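Local coordinates for translocated intimin receptor Tir (Escherichia coli, PDB 2ZQK), which acts as the host-membrane receptor for bacterial intimin, its central extracellular domain giving tight bacterial attachment while its intracellular regions promote actin pedestal formation, at residues 11-16 and 50-55; 26-31 and 43-48. All blocks are in the same frame, centred on the assembly; numbering follows the deposited sequence.

The chain modelled here is the intimin-binding domain of Tir, a helix–hairpin–helix unit. From the N terminus, helix 7-21 runs toward the hairpin end and supplies residues 11-16. A turn leads into strand 27-31, which pairs antiparallel with strand 37-40; the chain then passes through residues 42-43 into helix 45-67. Contact 2 (26-31 with 43-48) closes the inner loop around the hairpin, and contact 1 (11-16 with 50-55) closes the outer loop by pairing the helices. Contact 2 is therefore nested inside contact 1. Their centres lie about 15 Å apart, yet they meet where Ile51 packs on Leu43, and both border the second subunit.

Contact 1. Residues 11-16 and 50-55; sequences ATRDQL and NIEEQA
Arg13 reaches across from residues 11-16 of helix 7-21 to Glu52 and Ala55, in residues 50-55 of helix 45-67. Arg13 CB lies against Ala55 CB at 3.9 Å. With CG anti to the backbone N (chi1 166°), bends at chi2 and chi3 bring the guanidinium beside the Glu52 carboxylate. Arg13 CD passes close to Glu52 OE1, and Arg13 NE forms the salt bridge to Glu52 OE1 at 3.3 Å. Beyond it CZ lies nearest OE2, and Arg13 NH2 comes within 3.5 Å of Glu52 OE2. Guanidinium and carboxylate planes are 30° apart, and OE1 sits well out of the guanidinium plane, so the attraction is one of charge with no N-H aimed at the oxygen. Arg13 NH2 also has a long, weak ion pair with Glu9. This is the antiparallel helix pair of the intimin-binding domain: the axes of the two short segments come within 8.6 Å at 144°, closely enough for Thr12 CG2 to rest on Ala55 CA. The hydroxyl of Thr12 instead bonds back to the carbonyl of Thr8. Toward Leu16 the contact turns apolar. Leu16 CB meets Ile51 CG2 at 3.7 Å, while Leu16 CD1 lies against Gln54 CB at 3.5 Å.

Contact 2. Residues 26-31 and 43-48; sequences NQKVNI and LKDDVV
The carbonyl oxygen of Asn26 receives the backbone N-H of Lys44, with Lys44 N 3.0 Å from Asn26 O and an N-H...O angle of 164°. The donor sits above the carbonyl plane, 40° out of it. Leu43 CA adds a C-H...O contact to Asn26 O at 3.3 Å, and Leu43 CD2 lies beside that oxygen as well. Gln27 and Leu43 form an antiparallel non-hydrogen-bonded pair with diverging side chains. Lys28, extended beyond CG, runs past the carbonyl of Leu43 and brings Lys28 NZ to Asp45 OD1 at 3.2 Å, a salt bridge with a weak hydrogen bond. Asp45 opens the helix directly after the N-cap residue Lys44, whose own NZ makes a weak bond to the carbonyl of Asp25. Asn26 CB packs on Val47 CG2 at 3.6 Å, the two side chains roughly perpendicular. Asn26 ND2 is satisfied by the Ala20 carbonyl, and Gln27 NE2 by Gln27 OE1 of the second subunit. The contact thus fastens the first hairpin strand to the start of helix 45-67; Leu43 and Val47 pack on helix 7-21, while strand 37-40 pairs with strand 27-31.

Contact 1. Residues 11-16 and 50-55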
# COMPACT_ATOMS: atom_id res chain seq x y z
N ALA B 11 -17.87 -33.04 -2.19
CA ALA B 11 -18.50 -31.74 -1.96
C ALA B 11 -17.95 -31.15 -0.68
O ALA B 11 -17.50 -30.01 -0.67
CB ALA B 11 -20.01 -31.89 -1.85
N THR B 12 -17.98 -31.95 0.39
CA THR B 12 -17.46 -31.52 1.68
C THR B 12 -16.02 -31.01 1.53
O THR B 12 -15.71 -29.87 1.90
CB THR B 12 -17.48 -32.66 2.70
OG1 THR B 12 -18.83 -33.01 2.99
CG2 THR B 12 -16.79 -32.25 3.99
N ARG B 13 -15.15 -31.86 0.98
CA ARG B 13 -13.75 -31.48 0.77
C ARG B 13 -13.62 -30.11 0.11
O ARG B 13 -12.79 -29.30 0.52
CB ARG B 13 -13.05 -32.51 -0.09
CG ARG B 13 -11.72 -32.05 -0.64
CD ARG B 13 -10.61 -32.94 -0.12
NE ARG B 13 -11.04 -34.33 -0.11
CZ ARG B 13 -11.37 -35.02 -1.19
NH1 ARG B 13 -11.30 -34.45 -2.39
NH2 ARG B 13 -11.79 -36.27 -1.08
N ASP B 14 -14.42 -29.86 -0.93
CA ASP B 14 -14.39 -28.58 -1.63
C ASP B 14 -14.75 -27.46 -0.68
O ASP B 14 -14.06 -26.47 -0.58
CB ASP B 14 -15.39 -28.54 -2.80
CG ASP B 14 -14.94 -29.36 -3.99
OD1 ASP B 14 -13.71 -29.45 -4.26
OD2 ASP B 14 -15.83 -29.90 -4.69
N GLN B 15 -15.86 -27.65 0.03
CA GLN B 15 -16.34 -26.66 0.97
C GLN B 15 -15.34 -26.34 2.07
O GLN B 15 -15.05 -25.17 2.33
CB GLN B 15 -17.64 -27.15 1.59
CG GLN B 15 -18.24 -26.18 2.55
CD GLN B 15 -19.11 -26.89 3.55
OE1 GLN B 15 -20.05 -27.61 3.19
NE2 GLN B 15 -18.79 -26.72 4.84
N LEU B 16 -14.82 -27.37 2.73
CA LEU B 16 -13.85 -27.15 3.79
C LEU B 16 -12.57 -26.52 3.26
O LEU B 16 -11.97 -25.67 3.93
CB LEU B 16 -13.53 -28.46 4.50
CG LEU B 16 -14.69 -28.98 5.37
CD1 LEU B 16 -14.53 -30.48 5.60
CD2 LEU B 16 -14.73 -28.23 6.69
N ASN B 50 -6.15 -32.63 7.94
CA ASN B 50 -7.32 -32.55 8.81
C ASN B 50 -8.61 -32.47 8.01
O ASN B 50 -9.60 -33.07 8.39
CB ASN B 50 -7.21 -31.36 9.77
CG ASN B 50 -8.32 -31.34 10.81
OD1 ASN B 50 -9.43 -30.87 10.55
ND2 ASN B 50 -8.03 -31.86 12.00
N ILE B 51 -8.60 -31.73 6.91
CA ILE B 51 -9.80 -31.62 6.08
C ILE B 51 -10.12 -33.01 5.51
O ILE B 51 -11.26 -33.49 5.59
CB ILE B 51 -9.58 -30.65 4.91
CG1 ILE B 51 -9.45 -29.22 5.44
CG2 ILE B 51 -10.72 -30.76 3.92
CD1 ILE B 51 -9.09 -28.21 4.39
N GLU B 52 -9.10 -33.64 4.94
CA GLU B 52 -9.24 -34.96 4.34
C GLU B 52 -10.07 -35.93 5.20
O GLU B 52 -10.91 -36.67 4.68
CB GLU B 52 -7.85 -35.55 4.10
CG GLU B 52 -7.84 -36.67 3.09
CD GLU B 52 -8.53 -36.27 1.81
OE1 GLU B 52 -8.20 -35.20 1.26
OE2 GLU B 52 -9.40 -37.04 1.35
N GLU B 53 -9.82 -35.91 6.51
CA GLU B 53 -10.55 -36.77 7.44
C GLU B 53 -12.00 -36.36 7.51
O GLU B 53 -12.88 -37.20 7.39
CB GLU B 53 -9.93 -36.69 8.84
CG GLU B 53 -8.53 -37.24 8.89
CD GLU B 53 -8.47 -38.61 8.28
OE1 GLU B 53 -9.01 -39.56 8.89
OE2 GLU B 53 -7.91 -38.73 7.17
N GLN B 54 -12.23 -35.06 7.72
CA GLN B 54 -13.58 -34.51 7.79
C GLN B 54 -14.37 -34.93 6.55
O GLN B 54 -15.50 -35.41 6.65
CB GLN B 54 -13.53 -32.98 7.87
CG GLN B 54 -13.21 -32.43 9.24
CD GLN B 54 -13.18 -30.91 9.25
OE1 GLN B 54 -12.20 -30.28 8.81
NE2 GLN B 54 -14.26 -30.30 9.74
N ALA B 55 -13.76 -34.73 5.38
CA ALA B 55 -14.38 -35.12 4.13
C ALA B 55 -14.82 -36.59 4.20
O ALA B 55 -15.93 -36.94 3.83
CB ALA B 55 -13.40 -34.91 2.98

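Contact 2. Residues 26-31 and 43-48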
# COMPACT_ATOMS: atom_id res chain seq x y z
N ASN B 26 -4.12 -20.42 7.14
CA ASN B 26 -3.97 -21.83 6.76
C ASN B 26 -3.28 -21.91 5.40
O ASN B 26 -3.27 -22.95 4.76
CB ASN B 26 -5.32 -22.54 6.62
CG ASN B 26 -6.22 -22.39 7.83
OD1 ASN B 26 -5.76 -22.45 8.97
ND2 ASN B 26 -7.51 -22.22 7.58
N GLN B 27 -2.69 -20.80 4.98
CA GLN B 27 -2.08 -20.76 3.67
C GLN B 27 -0.58 -20.72 3.62
O GLN B 27 0.04 -19.89 4.28
CB GLN B 27 -2.61 -19.54 2.92
CG GLN B 27 -3.00 -19.81 1.49
CD GLN B 27 -3.68 -18.63 0.87
OE1 GLN B 27 -4.59 -18.03 1.46
NE2 GLN B 27 -3.26 -18.27 -0.34
N LYS B 28 -0.00 -21.63 2.83
CA LYS B 28 1.45 -21.67 2.67
C LYS B 28 1.70 -20.41 1.88
O LYS B 28 0.84 -19.97 1.11
CB LYS B 28 1.91 -22.90 1.88
CG LYS B 28 1.85 -24.21 2.67
CD LYS B 28 2.58 -25.33 1.92
CE LYS B 28 2.78 -26.56 2.81
NZ LYS B 28 3.91 -27.42 2.36
N VAL B 29 2.87 -19.82 2.06
CA VAL B 29 3.16 -18.58 1.39
C VAL B 29 4.51 -18.63 0.69
O VAL B 29 5.28 -19.56 0.90
CB VAL B 29 3.10 -17.44 2.43
CG1 VAL B 29 4.49 -17.04 2.86
CG2 VAL B 29 2.29 -16.27 1.90
N ASN B 30 4.79 -17.62 -0.13
CA ASN B 30 6.04 -17.54 -0.88
C ASN B 30 6.79 -16.25 -0.66
O ASN B 30 6.94 -15.46 -1.58
CB ASN B 30 5.79 -17.68 -2.36
CG ASN B 30 5.94 -19.10 -2.83
OD1 ASN B 30 5.36 -19.50 -3.86
ND2 ASN B 30 6.74 -19.88 -2.09
N ILE B 31 7.28 -16.08 0.56
CA ILE B 31 8.06 -14.91 0.98
C ILE B 31 9.23 -14.55 0.05
O ILE B 31 10.15 -15.35 -0.13
CB ILE B 31 8.64 -15.16 2.38
CG1 ILE B 31 7.51 -15.59 3.32
CG2 ILE B 31 9.42 -13.94 2.85
CD1 ILE B 31 7.89 -15.60 4.77
N LEU B 43 -2.37 -24.99 0.78
CA LEU B 43 -2.67 -24.94 2.21
C LEU B 43 -1.66 -25.70 3.05
O LEU B 43 -1.00 -26.63 2.57
CB LEU B 43 -4.04 -25.55 2.49
CG LEU B 43 -5.29 -24.91 1.90
CD1 LEU B 43 -6.42 -25.92 2.09
CD2 LEU B 43 -5.62 -23.56 2.58
N LYS B 44 -1.56 -25.32 4.31
CA LYS B 44 -0.64 -25.94 5.25
C LYS B 44 -0.98 -27.42 5.41
O LYS B 44 -2.13 -27.77 5.69
CB LYS B 44 -0.72 -25.21 6.58
CG LYS B 44 -0.22 -23.77 6.50
CD LYS B 44 -0.28 -23.07 7.84
CE LYS B 44 0.51 -21.77 7.80
NZ LYS B 44 0.61 -21.16 9.16
N ASP B 45 0.02 -28.29 5.25
CA ASP B 45 -0.19 -29.74 5.35
C ASP B 45 -1.17 -30.19 6.43
O ASP B 45 -1.97 -31.10 6.20
CB ASP B 45 1.15 -30.46 5.52
CG ASP B 45 2.13 -30.14 4.40
OD1 ASP B 45 1.71 -29.55 3.38
OD2 ASP B 45 3.33 -30.48 4.54
N ASP B 46 -1.11 -29.56 7.61
CA ASP B 46 -2.01 -29.89 8.72
C ASP B 46 -3.46 -29.78 8.30
O ASP B 46 -4.26 -30.67 8.59
CB ASP B 46 -1.82 -28.95 9.91
CG ASP B 46 -0.40 -28.86 10.36
OD1 ASP B 46 0.20 -29.92 10.66
OD2 ASP B 46 0.12 -27.73 10.42
N VAL B 47 -3.80 -28.67 7.66
CA VAL B 47 -5.17 -28.46 7.22
C VAL B 47 -5.55 -29.52 6.19
O VAL B 47 -6.49 -30.29 6.41
CB VAL B 47 -5.35 -27.07 6.60
CG1 VAL B 47 -6.82 -26.84 6.29
CG2 VAL B 47 -4.83 -26.00 7.57
N VAL B 48 -4.83 -29.57 5.07
CA VAL B 48 -5.11 -30.57 4.05
C VAL B 48 -5.42 -31.92 4.70
O VAL B 48 -6.46 -32.53 4.43
CB VAL B 48 -3.91 -30.77 3.11
CG1 VAL B 48 -4.24 -31.78 2.04
CG2 VAL B 48 -3.52 -29.45 2.48